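Local coordinates for putative phenazine biosynthesis PhzC/PhzF protein (Clostridium difficile, PDB 4DUN) that is uncharacterised but belongs to the PhzF family and, as in its relatives, probably acts as an isomerase, at residues E113-E118 and D242-I247; T185-R190 and N209-W214. All coordinates share one frame; numbering follows the deposited sequence.

Contact 1 of 2, residues E113-E118 and D242-I247; sequences EMIFPE and DNTVKI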
ATOM      1  N   GLU A 113       8.526 -24.168  -8.381  1.00 17.71           N
ATOM      2  CA  GLU A 113       7.965 -25.257  -7.592  1.00 17.56           C
ATOM      3  C   GLU A 113       8.328 -25.280  -6.114  1.00 19.89           C
ATOM      4  O   GLU A 113       9.485 -25.121  -5.746  1.00 17.74           O
ATOM      5  CB  GLU A 113       8.385 -26.600  -8.201  1.00 19.52           C
ATOM      6  CG  GLU A 113       8.165 -26.714  -9.697  1.00 25.45           C
ATOM      7  CD  GLU A 113       8.634 -28.043 -10.263  1.00 31.80           C
ATOM      8  OE1 GLU A 113       9.576 -28.631  -9.701  1.00 27.90           O
ATOM      9  OE2 GLU A 113       8.063 -28.488 -11.271  1.00 25.47           O
ATOM     10  N   MET A 114       7.316 -25.493  -5.281  1.00 16.57           N
ATOM     11  CA  MET A 114       7.528 -25.579  -3.832  1.00 16.80           C
ATOM     12  C   MET A 114       6.826 -26.827  -3.306  1.00 21.22           C
ATOM     13  O   MET A 114       5.662 -27.082  -3.633  1.00 19.97           O
ATOM     14  CB  MET A 114       7.028 -24.306  -3.119  1.00 18.87           C
ATOM     15  CG  MET A 114       7.625 -23.027  -3.694  1.00 23.65           C
ATOM     16  SD  MET A 114       7.056 -21.465  -2.942  1.00 27.81           S
ATOM     17  CE  MET A 114       5.349 -21.450  -3.408  1.00 25.46           C
ATOM     18  N   ILE A 115       7.545 -27.612  -2.498  1.00 17.44           N
ATOM     19  CA  ILE A 115       7.041 -28.872  -1.966  1.00 17.76           C
ATOM     20  C   ILE A 115       6.642 -28.649  -0.521  1.00 21.31           C
ATOM     21  O   ILE A 115       7.439 -28.178   0.293  1.00 19.31           O
ATOM     22  CB  ILE A 115       8.062 -30.030  -2.153  1.00 21.64           C
ATOM     23  CG1 ILE A 115       8.267 -30.314  -3.658  1.00 22.84           C
ATOM     24  CG2 ILE A 115       7.586 -31.307  -1.403  1.00 21.37           C
ATOM     25  CD1 ILE A 115       9.412 -31.289  -4.010  1.00 28.75           C
ATOM     26  N   PHE A 116       5.366 -28.922  -0.232  0.50 18.91           N
ATOM     27  CA  PHE A 116       4.730 -28.702   1.072  0.50 20.00           C
ATOM     28  C   PHE A 116       4.175 -30.009   1.655  0.50 24.32           C
ATOM     29  O   PHE A 116       3.900 -30.921   0.885  0.50 22.88           O
ATOM     30  CB  PHE A 116       3.565 -27.691   0.884  0.50 21.52           C
ATOM     31  CG  PHE A 116       3.858 -26.215   0.663  0.50 22.01           C
ATOM     32  CD1 PHE A 116       5.165 -25.733   0.657  0.50 24.70           C
ATOM     33  CD2 PHE A 116       2.821 -25.302   0.492  0.50 23.05           C
ATOM     34  CE1 PHE A 116       5.428 -24.373   0.464  0.50 24.39           C
ATOM     35  CE2 PHE A 116       3.086 -23.939   0.307  0.50 25.46           C
ATOM     36  CZ  PHE A 116       4.387 -23.485   0.301  0.50 23.31           C
ATOM     37  N   PRO A 117       3.957 -30.131   2.992  1.00 24.20           N
ATOM     38  CA  PRO A 117       3.356 -31.368   3.525  1.00 24.88           C
ATOM     39  C   PRO A 117       1.891 -31.484   3.092  1.00 28.29           C
ATOM     40  O   PRO A 117       1.205 -30.469   2.964  1.00 27.50           O
ATOM     41  CB  PRO A 117       3.487 -31.182   5.043  1.00 27.27           C
ATOM     42  CG  PRO A 117       3.413 -29.711   5.236  1.00 31.84           C
ATOM     43  CD  PRO A 117       4.205 -29.154   4.085  1.00 26.72           C
ATOM     44  N   GLU A 118       1.448 -32.709   2.785  1.00 18.05           N
ATOM     45  CA  GLU A 118       0.062 -33.002   2.433  1.00 17.99           C
ATOM     46  C   GLU A 118      -0.724 -33.031   3.733  1.00 23.01           C
ATOM     47  O   GLU A 118      -0.292 -33.678   4.685  1.00 23.35           O
ATOM     48  CB  GLU A 118      -0.022 -34.337   1.679  1.00 20.36           C
ATOM     49  CG  GLU A 118      -1.449 -34.715   1.323  1.00 27.39           C
ATOM     50  CD  GLU A 118      -1.545 -35.738   0.214  1.00 49.45           C
ATOM     51  OE1 GLU A 118      -1.023 -36.856   0.401  1.00 40.17           O
ATOM     52  OE2 GLU A 118      -2.108 -35.408  -0.855  1.00 56.05           O
ATOM     53  N   ASP A 242       5.484 -39.272  -0.886  1.00 40.31           N
ATOM     54  CA  ASP A 242       5.775 -39.309   0.561  1.00 38.38           C
ATOM     55  C   ASP A 242       4.907 -38.350   1.409  1.00 35.59           C
ATOM     56  O   ASP A 242       5.428 -37.665   2.299  1.00 35.01           O
ATOM     57  CB  ASP A 242       7.267 -38.949   0.751  1.00 41.35           C
ATOM     58  CG  ASP A 242       7.717 -37.706  -0.027  1.00 56.58           C
ATOM     59  OD1 ASP A 242       6.877 -37.116  -0.755  1.00 56.19           O
ATOM     60  OD2 ASP A 242       8.911 -37.334   0.081  1.00 66.44           O
ATOM     61  N   ASN A 243       3.589 -38.312   1.148  1.00 28.10           N
ATOM     62  CA  ASN A 243       2.643 -37.422   1.848  1.00 26.61           C
ATOM     63  C   ASN A 243       3.078 -35.957   1.689  1.00 26.60           C
ATOM     64  O   ASN A 243       3.100 -35.181   2.654  1.00 25.83           O
ATOM     65  CB  ASN A 243       2.444 -37.788   3.325  1.00 28.98           C
ATOM     66  CG  ASN A 243       1.976 -39.207   3.562  1.00 50.80           C
ATOM     67  OD1 ASN A 243       2.531 -39.932   4.391  1.00 51.56           O
ATOM     68  ND2 ASN A 243       0.966 -39.650   2.827  1.00 40.90           N
ATOM     69  N   THR A 244       3.461 -35.596   0.465  1.00 22.14           N
ATOM     70  CA  THR A 244       3.786 -34.206   0.151  1.00 20.81           C
ATOM     71  C   THR A 244       3.006 -33.809  -1.068  1.00 23.41           C
ATOM     72  O   THR A 244       2.465 -34.669  -1.774  1.00 23.74           O
ATOM     73  CB  THR A 244       5.304 -33.938  -0.033  1.00 25.93           C
ATOM     74  OG1 THR A 244       5.798 -34.646  -1.173  1.00 26.42           O
ATOM     75  CG2 THR A 244       6.134 -34.231   1.234  1.00 28.05           C
ATOM     76  N   VAL A 245       2.946 -32.502  -1.319  1.00 17.97           N
ATOM     77  CA  VAL A 245       2.285 -31.938  -2.481  1.00 17.33           C
ATOM     78  C   VAL A 245       3.223 -30.933  -3.134  1.00 22.08           C
ATOM     79  O   VAL A 245       4.045 -30.309  -2.450  1.00 21.65           O
ATOM     80  CB  VAL A 245       0.891 -31.300  -2.159  1.00 20.14           C
ATOM     81  CG1 VAL A 245      -0.119 -32.338  -1.632  1.00 20.64           C
ATOM     82  CG2 VAL A 245       1.015 -30.130  -1.187  1.00 19.89           C
ATOM     83  N   LYS A 246       3.107 -30.773  -4.458  1.00 17.73           N
ATOM     84  CA  LYS A 246       3.871 -29.770  -5.169  1.00 17.18           C
ATOM     85  C   LYS A 246       2.914 -28.641  -5.564  1.00 21.38           C
ATOM     86  O   LYS A 246       1.830 -28.901  -6.108  1.00 21.53           O
ATOM     87  CB  LYS A 246       4.574 -30.362  -6.404  1.00 19.01           C
ATOM     88  CG  LYS A 246       5.570 -29.388  -7.039  1.00 23.88           C
ATOM     89  CD  LYS A 246       6.056 -29.863  -8.420  1.00 35.53           C
ATOM     90  CE  LYS A 246       7.078 -30.968  -8.372  1.00 50.06           C
ATOM     91  NZ  LYS A 246       7.524 -31.340  -9.742  1.00 62.55           N
ATOM     92  N   ILE A 247       3.299 -27.406  -5.232  1.00 17.43           N
ATOM     93  CA  ILE A 247       2.568 -26.180  -5.545  1.00 18.38           C
ATOM     94  C   ILE A 247       3.483 -25.375  -6.456  1.00 23.15           C
ATOM     95  O   ILE A 247       4.636 -25.123  -6.090  1.00 21.35           O
ATOM     96  CB  ILE A 247       2.170 -25.475  -4.217  1.00 22.46           C
ATOM     97  CG1 ILE A 247       0.925 -26.212  -3.653  1.00 24.09           C
ATOM     98  CG2 ILE A 247       1.875 -23.962  -4.390  1.00 25.67           C
ATOM     99  CD1 ILE A 247       0.985 -26.542  -2.219  1.00 34.15           C
TER
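Met114 and Ile247 form a hydrogen-bonded antiparallel pair, Met114 N donating a hydrogen bond to Ile247 O at 2.8 Å and Ile247 N one to Met114 O at 2.9 Å. The next such pair, Phe116 with Val245, is again bonded both ways, and beyond it Glu118 N reaches Asn243 O at 3.0 Å from well above that carbonyl's plane. On the face that carries Ile115, Lys246 crosses the Glu113 side chain obliquely, CD and CE against its carboxylate end, and bends at chi3 (-77°). NZ thus forms a salt bridge through two weak hydrogen bonds, 3.3 Å to Glu113 OE2 and 3.4 Å to OE1; OE2 also accepts a hydrogen bond from Asn108. Strand 244-259 pairs with 4-11, 111-117 and 233-239, consistent with its running between the two halves of the PhzF fold. Met114, Phe116, Val245 and Ile247 share the opposite face; Val245 and Ile247 lean on Ile211 of helix 207-218, Phe116 on Cys208. Ile247 CD1 meets the Phe116 ring obliquely, 3.5 Å from CD2, and Val245 CG2 lies against Phe116 CB. Glu118 crosses Val245 at about a right angle, OE2 being 3.7 Å from CG1. Beside Lys246, Ile115 CG2 packs against Thr244 CB.

Contact 2 of 2, residues T185-R190 and N209-W214; sequences TDFVSR and NLIPYW
Phe187 and Trp214 make the aromatic core of this contact, an offset stack between the phenyl ring and the five-membered ring of the indole. The centroids are 4.2 Å apart and the planes only 13° from parallel, and the closest atoms, Phe187 CG and Trp214 CD1, approach to 3.3 Å. The displacement leaves the start of the Phe187 side chain over the indole: its CB stands 3.5 Å from the centroid of the five-membered ring, almost exactly on the ring normal, and makes a CH-pi contact. This overlap follows from chi1 of Phe187 (63°), which tucks CG between the backbone N and the carbonyl carbon. Tyr213 CE2 covers the opposite face of the indole, which is thus sandwiched between Phe187 and its own helical neighbour.

Aliphatic packing extends the contact beyond the stack. Leu210 CB, one helical turn before Trp214, touches Phe187 CE2 at 3.6 Å, while Ile211 CG1 comes more loosely to CZ, at the far end of the ring. Further along the strand, Leu210 CD1 lies 3.5 Å from Ser189 OG and also packs on Ser189 CB.

The polar bonds here lie within the helix or run to residues outside the two segments. Trp214 N bonds to Leu210 O at 2.9 Å, tying together the two residues that border the phenyl ring, and Trp214 NE1 is hydrogen-bonded to Thr179 on the adjoining strand 176-181, which would help fix the rotation of the indole. Asp186, just before the strand, forms a salt bridge with Lys220 just beyond the helix.

With all five touching residues buried, helix 207-218 is enclosed by curled strands, 147-150 and 176-181 among them, consistent with the central helix of one of the two similar halves of the diaminopimelate epimerase-like fold, its Leu210 and Trp214 facing alternate residues of strand 187-193.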
ATOM      1  N   THR A 185     -11.000 -24.787 -14.436  1.00 27.16           N
ATOM      2  CA  THR A 185      -9.954 -25.447 -13.640  1.00 25.19           C
ATOM      3  C   THR A 185     -10.549 -26.615 -12.866  1.00 27.18           C
ATOM      4  O   THR A 185     -11.772 -26.758 -12.838  1.00 27.29           O
ATOM      5  CB  THR A 185      -9.312 -24.420 -12.673  1.00 28.21           C
ATOM      6  OG1 THR A 185     -10.309 -23.917 -11.777  1.00 25.83           O
ATOM      7  CG2 THR A 185      -8.610 -23.265 -13.401  1.00 24.16           C
ATOM      8  N   ASP A 186      -9.706 -27.448 -12.233  1.00 21.84           N
ATOM      9  CA  ASP A 186     -10.207 -28.576 -11.447  1.00 21.54           C
ATOM     10  C   ASP A 186     -10.984 -28.096 -10.239  1.00 24.30           C
ATOM     11  O   ASP A 186     -12.060 -28.630  -9.948  1.00 22.55           O
ATOM     12  CB  ASP A 186      -9.064 -29.511 -11.019  1.00 22.29           C
ATOM     13  CG  ASP A 186      -8.475 -30.205 -12.208  1.00 26.91           C
ATOM     14  OD1 ASP A 186      -9.123 -31.140 -12.727  1.00 27.08           O
ATOM     15  OD2 ASP A 186      -7.407 -29.768 -12.672  1.00 25.25           O
ATOM     16  N   PHE A 187     -10.439 -27.085  -9.524  1.00 19.81           N
ATOM     17  CA  PHE A 187     -11.094 -26.522  -8.360  1.00 17.31           C
ATOM     18  C   PHE A 187     -10.716 -25.080  -8.202  1.00 21.09           C
ATOM     19  O   PHE A 187      -9.747 -24.614  -8.813  1.00 20.58           O
ATOM     20  CB  PHE A 187     -10.809 -27.324  -7.073  1.00 17.80           C
ATOM     21  CG  PHE A 187      -9.375 -27.389  -6.602  1.00 17.80           C
ATOM     22  CD1 PHE A 187      -8.542 -28.422  -7.007  1.00 20.70           C
ATOM     23  CD2 PHE A 187      -8.880 -26.448  -5.699  1.00 18.61           C
ATOM     24  CE1 PHE A 187      -7.246 -28.534  -6.501  1.00 21.68           C
ATOM     25  CE2 PHE A 187      -7.586 -26.555  -5.190  1.00 19.00           C
ATOM     26  CZ  PHE A 187      -6.770 -27.593  -5.606  1.00 18.62           C
ATOM     27  N   VAL A 188     -11.500 -24.361  -7.383  1.00 17.50           N
ATOM     28  CA  VAL A 188     -11.290 -22.947  -7.134  1.00 17.60           C
ATOM     29  C   VAL A 188     -11.384 -22.687  -5.661  1.00 19.34           C
ATOM     30  O   VAL A 188     -12.002 -23.474  -4.934  1.00 17.83           O
ATOM     31  CB  VAL A 188     -12.294 -22.038  -7.918  1.00 21.79           C
ATOM     32  CG1 VAL A 188     -12.120 -22.171  -9.430  1.00 21.99           C
ATOM     33  CG2 VAL A 188     -13.754 -22.301  -7.505  1.00 22.00           C
ATOM     34  N   SER A 189     -10.833 -21.562  -5.225  1.00 15.84           N
ATOM     35  CA  SER A 189     -10.941 -21.137  -3.820  1.00 15.52           C
ATOM     36  C   SER A 189     -10.716 -19.640  -3.697  1.00 18.86           C
ATOM     37  O   SER A 189     -10.284 -18.988  -4.642  1.00 18.06           O
ATOM     38  CB  SER A 189      -9.971 -21.891  -2.907  1.00 16.36           C
ATOM     39  OG  SER A 189      -8.626 -21.474  -3.116  1.00 18.28           O
ATOM     40  N   ARG A 190     -11.119 -19.105  -2.565  1.00 15.49           N
ATOM     41  CA  ARG A 190     -10.864 -17.745  -2.116  1.00 15.52           C
ATOM     42  C   ARG A 190     -10.468 -17.868  -0.650  1.00 19.52           C
ATOM     43  O   ARG A 190     -10.997 -18.730   0.064  1.00 19.63           O
ATOM     44  CB  ARG A 190     -12.045 -16.801  -2.333  1.00 15.79           C
ATOM     45  CG  ARG A 190     -12.268 -16.464  -3.815  1.00 18.51           C
ATOM     46  CD  ARG A 190     -13.572 -15.750  -4.011  1.00 18.52           C
ATOM     47  NE  ARG A 190     -13.520 -14.392  -3.481  1.00 21.31           N
ATOM     48  CZ  ARG A 190     -14.583 -13.637  -3.239  1.00 30.85           C
ATOM     49  NH1 ARG A 190     -15.813 -14.106  -3.473  1.00 20.37           N
ATOM     50  NH2 ARG A 190     -14.434 -12.410  -2.761  1.00 21.85           N
ATOM     51  N   ASN A 209      -4.156 -28.463   2.112  1.00 18.90           N
ATOM     52  CA  ASN A 209      -5.437 -29.107   2.391  1.00 19.13           C
ATOM     53  C   ASN A 209      -6.244 -29.331   1.131  1.00 21.30           C
ATOM     54  O   ASN A 209      -6.890 -30.364   1.005  1.00 21.17           O
ATOM     55  CB  ASN A 209      -6.305 -28.258   3.328  1.00 23.03           C
ATOM     56  CG  ASN A 209      -5.676 -27.762   4.605  1.00 32.86           C
ATOM     57  OD1 ASN A 209      -5.883 -26.612   4.979  1.00 26.07           O
ATOM     58  ND2 ASN A 209      -4.986 -28.624   5.353  1.00 25.10           N
ATOM     59  N   LEU A 210      -6.300 -28.320   0.244  1.00 18.42           N
ATOM     60  CA  LEU A 210      -7.172 -28.376  -0.926  1.00 17.82           C
ATOM     61  C   LEU A 210      -6.758 -29.459  -1.894  1.00 20.43           C
ATOM     62  O   LEU A 210      -7.636 -30.126  -2.451  1.00 20.09           O
ATOM     63  CB  LEU A 210      -7.255 -27.006  -1.643  1.00 18.20           C
ATOM     64  CG  LEU A 210      -7.933 -25.875  -0.846  1.00 21.92           C
ATOM     65  CD1 LEU A 210      -7.760 -24.531  -1.564  1.00 22.39           C
ATOM     66  CD2 LEU A 210      -9.450 -26.173  -0.575  1.00 20.73           C
ATOM     67  N   ILE A 211      -5.439 -29.680  -2.062  1.00 15.61           N
ATOM     68  CA  ILE A 211      -4.928 -30.697  -2.996  1.00 15.24           C
ATOM     69  C   ILE A 211      -5.370 -32.113  -2.543  1.00 21.30           C
ATOM     70  O   ILE A 211      -6.033 -32.761  -3.357  1.00 20.50           O
ATOM     71  CB  ILE A 211      -3.410 -30.600  -3.238  1.00 17.69           C
ATOM     72  CG1 ILE A 211      -3.067 -29.272  -4.002  1.00 17.84           C
ATOM     73  CG2 ILE A 211      -2.888 -31.843  -3.975  1.00 18.67           C
ATOM     74  CD1 ILE A 211      -1.551 -28.957  -4.056  1.00 19.05           C
ATOM     75  N   PRO A 212      -5.070 -32.630  -1.310  1.00 18.80           N
ATOM     76  CA  PRO A 212      -5.545 -33.987  -0.964  1.00 19.47           C
ATOM     77  C   PRO A 212      -7.064 -34.076  -1.008  1.00 22.93           C
ATOM     78  O   PRO A 212      -7.597 -35.096  -1.447  1.00 23.40           O
ATOM     79  CB  PRO A 212      -5.014 -34.219   0.462  1.00 20.89           C
ATOM     80  CG  PRO A 212      -4.717 -32.839   0.998  1.00 24.03           C
ATOM     81  CD  PRO A 212      -4.270 -32.052  -0.209  1.00 19.78           C
ATOM     82  N   TYR A 213      -7.756 -33.022  -0.587  1.00 19.61           N
ATOM     83  CA  TYR A 213      -9.211 -33.061  -0.623  1.00 20.15           C
ATOM     84  C   TYR A 213      -9.817 -33.185  -2.023  1.00 23.33           C
ATOM     85  O   TYR A 213     -10.644 -34.050  -2.255  1.00 22.70           O
ATOM     86  CB  TYR A 213      -9.826 -31.847   0.076  1.00 21.80           C
ATOM     87  CG  TYR A 213     -11.319 -31.825  -0.108  1.00 24.99           C
ATOM     88  CD1 TYR A 213     -12.145 -32.601   0.686  1.00 28.11           C
ATOM     89  CD2 TYR A 213     -11.896 -31.087  -1.119  1.00 26.42           C
ATOM     90  CE1 TYR A 213     -13.516 -32.612   0.493  1.00 28.66           C
ATOM     91  CE2 TYR A 213     -13.251 -31.091  -1.322  1.00 28.53           C
ATOM     92  CZ  TYR A 213     -14.066 -31.852  -0.516  1.00 38.14           C
ATOM     93  OH  TYR A 213     -15.425 -31.848  -0.739  1.00 38.16           O
ATOM     94  N   TRP A 214      -9.360 -32.370  -2.969  1.00 19.51           N
ATOM     95  CA  TRP A 214      -9.874 -32.448  -4.335  1.00 20.16           C
ATOM     96  C   TRP A 214      -9.285 -33.632  -5.096  1.00 24.44           C
ATOM     97  O   TRP A 214      -9.971 -34.190  -5.962  1.00 23.71           O
ATOM     98  CB  TRP A 214      -9.670 -31.124  -5.075  1.00 18.63           C
ATOM     99  CG  TRP A 214     -10.614 -30.052  -4.604  1.00 18.92           C
ATOM    100  CD1 TRP A 214     -10.306 -28.952  -3.856  1.00 20.96           C
ATOM    101  CD2 TRP A 214     -12.036 -30.014  -4.808  1.00 19.46           C
ATOM    102  NE1 TRP A 214     -11.435 -28.194  -3.642  1.00 20.59           N
ATOM    103  CE2 TRP A 214     -12.517 -28.843  -4.179  1.00 22.87           C
ATOM    104  CE3 TRP A 214     -12.950 -30.857  -5.466  1.00 21.68           C
ATOM    105  CZ2 TRP A 214     -13.868 -28.493  -4.187  1.00 22.72           C
ATOM    106  CZ3 TRP A 214     -14.292 -30.513  -5.461  1.00 23.36           C
ATOM    107  CH2 TRP A 214     -14.737 -29.328  -4.857  1.00 23.37           C
TER

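Overall arrangement
Contact 2 is nested within the chain loop that contact 1 closes, and helix 207-218 joins the two. Ile211, peripheral to the Phe187 stack, also reaches the strand pair: its CG2 lies 3.7 Å from Val245 CG1, and its CD1, the tip of the branch that meets Phe187, the same distance from Ile247 CG1. Pro212 CB adds a contact with Glu118 OE2 at 3.4 Å. Although the centres are about 14 Å apart, one helix thus packs on both strand 187-193 and the strands of contact 1. Both contacts lie away from Glu47, the predicted active-site residue. The Phe116 side chain is about 4 Å from a sulfate, probably from the crystallisation liquor, and about 10 Å from the nickel ion.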